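Local coordinates for protein beta-N-acetylhexosaminidase (Beutenbergia cavernae, PDB 5BU9) that probably hydrolyses terminal non-reducing N-acetyl-D-hexosamine residues from N-acetyl-beta-D-hexosaminides, as a member of glycosyl hydrolase family 3, at residues A[175-189]-A[217-231]. Sequence-based numbering, arbitrary orientation.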
ATOM      1  N   ARG A 175      11.065  10.707  -0.901  1.00 40.57           N
ATOM      2  CA  ARG A 175      11.310  10.931  -2.328  1.00 39.73           C
ATOM      3  C   ARG A 175      12.710  11.490  -2.576  1.00 53.78           C
ATOM      4  O   ARG A 175      13.338  11.113  -3.552  1.00 43.12           O
ATOM      5  CB  ARG A 175      10.278  11.892  -2.931  1.00 54.10           C
ATOM      6  CG  ARG A 175       8.862  11.356  -2.941  1.00 81.81           C
ATOM      7  CD  ARG A 175       7.870  12.160  -3.824  1.00 44.82           C
ATOM      8  NE  ARG A 175       6.534  11.635  -3.545  1.00 61.29           N
ATOM      9  CZ  ARG A 175       5.626  12.257  -2.802  1.00 87.24           C
ATOM     10  NH1 ARG A 175       5.888  13.465  -2.317  1.00 49.41           N
ATOM     11  NH2 ARG A 175       4.450  11.685  -2.564  1.00 78.27           N
ATOM     12  N   ALA A 176      13.207  12.373  -1.699  1.00 42.59           N
ATOM     13  CA  ALA A 176      14.537  12.977  -1.908  1.00 48.71           C
ATOM     14  C   ALA A 176      15.626  11.913  -1.844  1.00 43.95           C
ATOM     15  O   ALA A 176      16.718  12.104  -2.374  1.00 50.40           O
ATOM     16  CB  ALA A 176      14.823  14.095  -0.883  1.00 45.66           C
ATOM     17  N   SER A 177      15.325  10.789  -1.197  1.00 46.94           N
ATOM     18  CA  SER A 177      16.262   9.670  -1.154  1.00 42.52           C
ATOM     19  C   SER A 177      15.915   8.534  -2.136  1.00 46.88           C
ATOM     20  O   SER A 177      16.494   7.461  -2.051  1.00 47.75           O
ATOM     21  CB  SER A 177      16.348   9.126   0.270  1.00 41.33           C
ATOM     22  OG  SER A 177      17.062  10.041   1.091  1.00 49.11           O
ATOM     23  N   GLY A 178      14.993   8.776  -3.071  1.00 42.90           N
ATOM     24  CA  GLY A 178      14.653   7.795  -4.092  1.00 41.90           C
ATOM     25  C   GLY A 178      13.606   6.758  -3.716  1.00 39.73           C
ATOM     26  O   GLY A 178      13.464   5.735  -4.385  1.00 50.25           O
ATOM     27  N   VAL A 179      12.856   7.020  -2.647  1.00 40.22           N
ATOM     28  CA  VAL A 179      11.821   6.087  -2.191  1.00 36.95           C
ATOM     29  C   VAL A 179      10.461   6.723  -2.303  1.00 45.59           C
ATOM     30  O   VAL A 179      10.185   7.704  -1.608  1.00 41.97           O
ATOM     31  CB  VAL A 179      12.035   5.640  -0.730  1.00 39.65           C
ATOM     32  CG1 VAL A 179      11.033   4.553  -0.403  1.00 38.26           C
ATOM     33  CG2 VAL A 179      13.444   5.171  -0.519  1.00 37.43           C
ATOM     34  N   GLU A 180       9.598   6.164  -3.150  1.00 40.61           N
ATOM     35  CA  GLU A 180       8.242   6.683  -3.269  1.00 34.66           C
ATOM     36  C   GLU A 180       7.429   6.258  -2.069  1.00 49.44           C
ATOM     37  O   GLU A 180       7.780   5.289  -1.396  1.00 34.76           O
ATOM     38  CB  GLU A 180       7.568   6.211  -4.564  1.00 34.17           C
ATOM     39  CG  GLU A 180       7.807   7.172  -5.755  1.00 47.65           C
ATOM     40  CD  GLU A 180       7.120   8.544  -5.592  1.00 57.46           C
ATOM     41  OE1 GLU A 180       7.269   9.388  -6.517  1.00 63.88           O
ATOM     42  OE2 GLU A 180       6.430   8.778  -4.557  1.00 44.85           O
ATOM     43  N   THR A 181       6.344   6.983  -1.804  1.00 35.89           N
ATOM     44  CA  THR A 181       5.493   6.680  -0.661  1.00 32.02           C
ATOM     45  C   THR A 181       4.081   6.279  -1.107  1.00 38.87           C
ATOM     46  O   THR A 181       3.689   6.511  -2.253  1.00 34.12           O
ATOM     47  CB  THR A 181       5.418   7.878   0.279  1.00 38.09           C
ATOM     48  OG1 THR A 181       5.232   9.071  -0.495  1.00 39.69           O
ATOM     49  CG2 THR A 181       6.730   7.992   1.088  1.00 33.90           C
ATOM     50  N   VAL A 182       3.355   5.625  -0.210  1.00 33.64           N
ATOM     51  CA  VAL A 182       1.954   5.289  -0.421  1.00 34.35           C
ATOM     52  C   VAL A 182       1.133   5.881   0.709  1.00 45.27           C
ATOM     53  O   VAL A 182       1.259   5.435   1.834  1.00 36.48           O
ATOM     54  CB  VAL A 182       1.773   3.785  -0.469  1.00 34.07           C
ATOM     55  CG1 VAL A 182       0.300   3.435  -0.717  1.00 28.22           C
ATOM     56  CG2 VAL A 182       2.712   3.179  -1.554  1.00 28.24           C
ATOM     57  N   ILE A 183       0.314   6.898   0.460  1.00 34.50           N
ATOM     58  CA  ILE A 183      -0.447   7.454   1.588  1.00 38.81           C
ATOM     59  C   ILE A 183      -1.590   6.480   1.909  1.00 37.70           C
ATOM     60  O   ILE A 183      -2.173   5.878   1.002  1.00 28.27           O
ATOM     61  CB  ILE A 183      -0.932   8.900   1.296  1.00 33.70           C
ATOM     62  CG1 ILE A 183      -1.780   8.963   0.040  1.00 39.90           C
ATOM     63  CG2 ILE A 183       0.263   9.833   1.113  1.00 31.87           C
ATOM     64  CD1 ILE A 183      -2.451  10.296  -0.106  1.00 32.57           C
ATOM     65  N   LYS A 184      -1.869   6.267   3.190  1.00 37.62           N
ATOM     66  CA  LYS A 184      -2.822   5.217   3.597  1.00 28.55           C
ATOM     67  C   LYS A 184      -3.586   5.668   4.866  1.00 33.29           C
ATOM     68  O   LYS A 184      -3.078   6.532   5.588  1.00 37.17           O
ATOM     69  CB  LYS A 184      -2.065   3.915   3.816  1.00 25.91           C
ATOM     70  CG  LYS A 184      -1.064   3.925   4.980  1.00 34.26           C
ATOM     71  CD  LYS A 184      -0.284   2.618   4.944  1.00 27.85           C
ATOM     72  CE  LYS A 184       0.483   2.377   6.218  1.00 28.76           C
ATOM     73  NZ  LYS A 184       1.357   1.135   6.154  1.00 33.17           N
ATOM     74  N   HIS A 185      -4.791   5.163   5.139  1.00 33.77           N
ATOM     75  CA  HIS A 185      -5.558   4.229   4.314  1.00 32.93           C
ATOM     76  C   HIS A 185      -6.877   4.874   3.906  1.00 39.80           C
ATOM     77  O   HIS A 185      -7.761   5.049   4.736  1.00 34.15           O
ATOM     78  CB  HIS A 185      -5.878   2.924   5.086  1.00 26.33           C
ATOM     79  CG  HIS A 185      -4.739   2.376   5.885  1.00 37.67           C
ATOM     80  ND1 HIS A 185      -4.236   3.010   7.001  1.00 30.41           N
ATOM     81  CD2 HIS A 185      -4.033   1.223   5.755  1.00 31.27           C
ATOM     82  CE1 HIS A 185      -3.257   2.281   7.513  1.00 56.32           C
ATOM     83  NE2 HIS A 185      -3.118   1.186   6.782  1.00 31.25           N
ATOM     84  N   PHE A 186      -7.020   5.195   2.631  1.00 33.57           N
ATOM     85  CA  PHE A 186      -8.154   5.964   2.142  1.00 37.57           C
ATOM     86  C   PHE A 186      -9.450   5.150   2.243  1.00 36.70           C
ATOM     87  O   PHE A 186      -9.474   3.975   1.880  1.00 29.10           O
ATOM     88  CB  PHE A 186      -7.891   6.389   0.690  1.00 28.53           C
ATOM     89  CG  PHE A 186      -8.880   7.341   0.163  1.00 37.63           C
ATOM     90  CD1 PHE A 186      -8.669   8.700   0.285  1.00 34.83           C
ATOM     91  CD2 PHE A 186     -10.024   6.893  -0.462  1.00 26.91           C
ATOM     92  CE1 PHE A 186      -9.573   9.616  -0.209  1.00 34.12           C
ATOM     93  CE2 PHE A 186     -10.965   7.822  -0.968  1.00 35.58           C
ATOM     94  CZ  PHE A 186     -10.732   9.174  -0.832  1.00 45.16           C
ATOM     95  N   PRO A 187     -10.539   5.769   2.711  1.00 30.60           N
ATOM     96  CA  PRO A 187     -10.720   7.204   3.029  1.00 30.35           C
ATOM     97  C   PRO A 187     -10.414   7.614   4.474  1.00 37.97           C
ATOM     98  O   PRO A 187     -10.692   8.762   4.861  1.00 35.67           O
ATOM     99  CB  PRO A 187     -12.214   7.435   2.725  1.00 34.38           C
ATOM    100  CG  PRO A 187     -12.859   6.093   3.087  1.00 25.69           C
ATOM    101  CD  PRO A 187     -11.814   5.020   2.718  1.00 24.77           C
ATOM    102  N   GLY A 188      -9.820   6.719   5.249  1.00 35.62           N
ATOM    103  CA  GLY A 188      -9.432   7.026   6.617  1.00 26.96           C
ATOM    104  C   GLY A 188      -9.778   5.911   7.596  1.00 47.61           C
ATOM    105  O   GLY A 188     -10.928   5.517   7.732  1.00 40.05           O
ATOM    106  N   LEU A 189      -8.770   5.391   8.284  1.00 32.30           N
ATOM    107  CA  LEU A 189      -8.951   4.256   9.189  1.00 25.99           C
ATOM    108  C   LEU A 189      -8.845   4.688  10.645  1.00 46.84           C
ATOM    109  O   LEU A 189      -8.858   3.850  11.546  1.00 31.87           O
ATOM    110  CB  LEU A 189      -7.904   3.189   8.879  1.00 30.87           C
ATOM    111  CG  LEU A 189      -8.185   1.704   9.018  1.00 44.69           C
ATOM    112  CD1 LEU A 189      -9.585   1.344   8.545  1.00 25.37           C
ATOM    113  CD2 LEU A 189      -7.142   0.942   8.208  1.00 27.98           C
ATOM    114  N   PHE A 217      -6.067  13.422   2.848  1.00 33.86           N
ATOM    115  CA  PHE A 217      -5.627  12.655   1.676  1.00 36.53           C
ATOM    116  C   PHE A 217      -5.544  13.583   0.494  1.00 40.74           C
ATOM    117  O   PHE A 217      -4.597  13.482  -0.278  1.00 46.42           O
ATOM    118  CB  PHE A 217      -6.545  11.453   1.385  1.00 31.39           C
ATOM    119  CG  PHE A 217      -6.347  10.319   2.348  1.00 30.14           C
ATOM    120  CD1 PHE A 217      -5.167   9.597   2.345  1.00 29.63           C
ATOM    121  CD2 PHE A 217      -7.292  10.025   3.300  1.00 30.65           C
ATOM    122  CE1 PHE A 217      -4.936   8.557   3.240  1.00 31.82           C
ATOM    123  CE2 PHE A 217      -7.083   8.977   4.216  1.00 39.26           C
ATOM    124  CZ  PHE A 217      -5.895   8.248   4.182  1.00 32.17           C
ATOM    125  N   ALA A 218      -6.516  14.495   0.366  1.00 35.23           N
ATOM    126  CA  ALA A 218      -6.504  15.484  -0.717  1.00 36.71           C
ATOM    127  C   ALA A 218      -5.192  16.254  -0.682  1.00 38.09           C
ATOM    128  O   ALA A 218      -4.536  16.382  -1.717  1.00 45.46           O
ATOM    129  CB  ALA A 218      -7.707  16.433  -0.630  1.00 37.82           C
ATOM    130  N   ALA A 219      -4.779  16.717   0.504  1.00 38.73           N
ATOM    131  CA  ALA A 219      -3.519  17.453   0.626  1.00 44.74           C
ATOM    132  C   ALA A 219      -2.301  16.578   0.263  1.00 50.61           C
ATOM    133  O   ALA A 219      -1.300  17.087  -0.231  1.00 55.41           O
ATOM    134  CB  ALA A 219      -3.362  18.014   2.023  1.00 41.05           C
ATOM    135  N   GLY A 220      -2.394  15.271   0.495  1.00 46.87           N
ATOM    136  CA  GLY A 220      -1.346  14.348   0.088  1.00 40.26           C
ATOM    137  C   GLY A 220      -1.273  14.222  -1.428  1.00 40.69           C
ATOM    138  O   GLY A 220      -0.195  14.211  -2.026  1.00 42.96           O
ATOM    139  N   ILE A 221      -2.442  14.126  -2.047  1.00 44.24           N
ATOM    140  CA  ILE A 221      -2.563  14.025  -3.489  1.00 49.21           C
ATOM    141  C   ILE A 221      -2.094  15.326  -4.165  1.00 45.38           C
ATOM    142  O   ILE A 221      -1.344  15.294  -5.137  1.00 48.65           O
ATOM    143  CB  ILE A 221      -4.012  13.685  -3.870  1.00 39.99           C
ATOM    144  CG1 ILE A 221      -4.360  12.291  -3.342  1.00 36.27           C
ATOM    145  CG2 ILE A 221      -4.223  13.859  -5.397  1.00 37.08           C
ATOM    146  CD1 ILE A 221      -5.821  12.061  -3.151  1.00 33.01           C
ATOM    147  N   ASP A 222      -2.534  16.465  -3.636  1.00 45.48           N
ATOM    148  CA  ASP A 222      -2.165  17.766  -4.196  1.00 54.24           C
ATOM    149  C   ASP A 222      -0.684  18.004  -4.074  1.00 52.07           C
ATOM    150  O   ASP A 222      -0.085  18.690  -4.903  1.00 46.15           O
ATOM    151  CB  ASP A 222      -2.919  18.912  -3.512  1.00 44.46           C
ATOM    152  CG  ASP A 222      -4.390  18.940  -3.885  1.00 61.30           C
ATOM    153  OD1 ASP A 222      -4.776  18.208  -4.839  1.00 51.78           O
ATOM    154  OD2 ASP A 222      -5.151  19.677  -3.215  1.00 57.81           O
ATOM    155  N   ALA A 223      -0.086  17.437  -3.035  1.00 45.54           N
ATOM    156  CA  ALA A 223       1.334  17.637  -2.829  1.00 60.28           C
ATOM    157  C   ALA A 223       2.149  16.611  -3.607  1.00 66.42           C
ATOM    158  O   ALA A 223       3.349  16.562  -3.452  1.00 42.85           O
ATOM    159  CB  ALA A 223       1.678  17.582  -1.352  1.00 42.90           C
ATOM    160  N   GLY A 224       1.502  15.796  -4.436  1.00 46.51           N
ATOM    161  CA  GLY A 224       2.222  14.989  -5.401  1.00 40.66           C
ATOM    162  C   GLY A 224       2.218  13.469  -5.206  1.00 58.10           C
ATOM    163  O   GLY A 224       2.963  12.768  -5.891  1.00 42.84           O
ATOM    164  N   ALA A 225       1.391  12.962  -4.289  1.00 44.08           N
ATOM    165  CA  ALA A 225       1.309  11.524  -4.004  1.00 60.51           C
ATOM    166  C   ALA A 225       1.128  10.697  -5.289  1.00 45.85           C
ATOM    167  O   ALA A 225       0.310  11.046  -6.129  1.00 44.86           O
ATOM    168  CB  ALA A 225       0.173  11.249  -3.041  1.00 36.63           C
ATOM    169  N   ALA A 226       1.901   9.622  -5.434  1.00 39.50           N
ATOM    170  CA  ALA A 226       1.919   8.808  -6.650  1.00 39.59           C
ATOM    171  C   ALA A 226       1.218   7.471  -6.434  1.00 39.02           C
ATOM    172  O   ALA A 226       0.922   6.759  -7.396  1.00 39.86           O
ATOM    173  CB  ALA A 226       3.354   8.572  -7.100  1.00 34.59           C
ATOM    174  N   PHE A 227       1.031   7.123  -5.161  1.00 33.85           N
ATOM    175  CA  PHE A 227       0.377   5.877  -4.714  1.00 34.10           C
ATOM    176  C   PHE A 227      -0.544   6.203  -3.547  1.00 36.73           C
ATOM    177  O   PHE A 227      -0.171   6.951  -2.623  1.00 35.88           O
ATOM    178  CB  PHE A 227       1.381   4.808  -4.238  1.00 35.79           C
ATOM    179  CG  PHE A 227       2.329   4.313  -5.304  1.00 39.03           C
ATOM    180  CD1 PHE A 227       3.431   5.075  -5.685  1.00 43.40           C
ATOM    181  CD2 PHE A 227       2.141   3.056  -5.895  1.00 33.94           C
ATOM    182  CE1 PHE A 227       4.322   4.621  -6.669  1.00 36.27           C
ATOM    183  CE2 PHE A 227       3.012   2.586  -6.889  1.00 34.90           C
ATOM    184  CZ  PHE A 227       4.110   3.370  -7.286  1.00 36.78           C
ATOM    185  N   VAL A 228      -1.735   5.621  -3.579  1.00 32.24           N
ATOM    186  CA  VAL A 228      -2.680   5.699  -2.473  1.00 35.25           C
ATOM    187  C   VAL A 228      -3.122   4.285  -2.123  1.00 40.79           C
ATOM    188  O   VAL A 228      -3.472   3.499  -3.013  1.00 33.57           O
ATOM    189  CB  VAL A 228      -3.903   6.575  -2.816  1.00 36.40           C
ATOM    190  CG1 VAL A 228      -4.931   6.466  -1.708  1.00 32.58           C
ATOM    191  CG2 VAL A 228      -3.479   8.046  -3.074  1.00 29.56           C
HETATM  192  N   MSE A 229      -3.133   3.971  -0.834  1.00 30.67           N
HETATM  193  CA  MSE A 229      -3.685   2.692  -0.364  1.00 33.13           C
HETATM  194  C   MSE A 229      -5.101   2.850   0.207  1.00 28.93           C
HETATM  195  O   MSE A 229      -5.391   3.791   0.947  1.00 32.32           O
HETATM  196  CB  MSE A 229      -2.773   2.045   0.687  1.00 24.20           C
HETATM  197  CG  MSE A 229      -3.372   0.802   1.297  1.00 30.99           C
HETATM  198 SE   MSE A 229      -2.236   0.004   2.667  0.70 36.21          SE
HETATM  199  CE  MSE A 229      -0.875  -0.710   1.543  1.00 24.65           C
ATOM    200  N   THR A 230      -5.980   1.925  -0.150  1.00 30.56           N
ATOM    201  CA  THR A 230      -7.362   1.921   0.318  1.00 26.86           C
ATOM    202  C   THR A 230      -7.547   0.978   1.526  1.00 35.59           C
ATOM    203  O   THR A 230      -6.866  -0.054   1.641  1.00 36.51           O
ATOM    204  CB  THR A 230      -8.318   1.477  -0.801  1.00 36.26           C
ATOM    205  OG1 THR A 230      -7.857   0.215  -1.296  1.00 25.96           O
ATOM    206  CG2 THR A 230      -8.376   2.527  -1.972  1.00 24.62           C
ATOM    207  N   SER A 231      -8.463   1.386   2.407  1.00 26.61           N
ATOM    208  CA  SER A 231      -9.030   0.641   3.530  1.00 33.01           C
ATOM    209  C   SER A 231      -9.991  -0.475   3.099  1.00 29.69           C
ATOM    210  O   SER A 231     -10.617  -0.360   2.046  1.00 34.38           O
ATOM    211  CB  SER A 231      -9.796   1.637   4.401  1.00 25.86           C
ATOM    212  OG  SER A 231     -10.558   1.038   5.407  1.00 40.28           O
TER
HETATM  213  O   HOH W   1       3.720   8.915  -3.741  1.00 40.13           O
HETATM  214  O   HOH W   2       2.424  13.260  -0.931  1.00 44.75           O
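The Phe217 ring carries CA of Phe186 over one face, a CH-pi contact 4.1 Å from the ring centroid, while Ile183 CD1 meets its edge, 3.7 Å from Phe217 CD1. Phe186, with CG anti to its own N (chi1 -171°), turns its edge toward the face of Phe217; the planes stand at 69° in an offset edge-to-face pair, and Pro187 CB covers one face of Phe186. The Arg175 guanidinium has Gly224 O over one face; at its edge NE makes a 3.0 Å salt bridge to Glu180 OE2, and two waters lie in its plane, one reaching Thr181 O and Ala226 N, the other Gly220 O. Lys184 CG and Leu189 CD2 cover opposite faces of the His185 ring. A flat, apolar ring suits position 217 because its far rim, at CZ, also abuts the cis peptide between Lys184 and His185. With an alanine in place of Phe217, the Phe186 edge and Ile183 CD1 would probably lose the ring they pack against, opening a gap beneath the strand. A CB on Gly220 would collide with Ile183 CD1, so glycine suits the place. Met229, deposited as selenomethionine, lies alongside Lys184 and His185, its selenium 3.8 Å from His185 CD2. Four backbone bonds pair the parallel strands, Met229 N to Ile183 O being nearly straight (2.8 Å, 176°), and a beta bulge shifts the register before Phe186. Glu81 and Leu130 O hold the Lys184 amine, Asp135 holds His185, and both reach a glycerol probably left from crystallisation. In the TIM-like barrel, strand 180-186 lies between strands 128-129 and 227-230, helix 212-222 packs Phe217 against it, and helix 248-258 covers Phe186 and Val228 with Leu255.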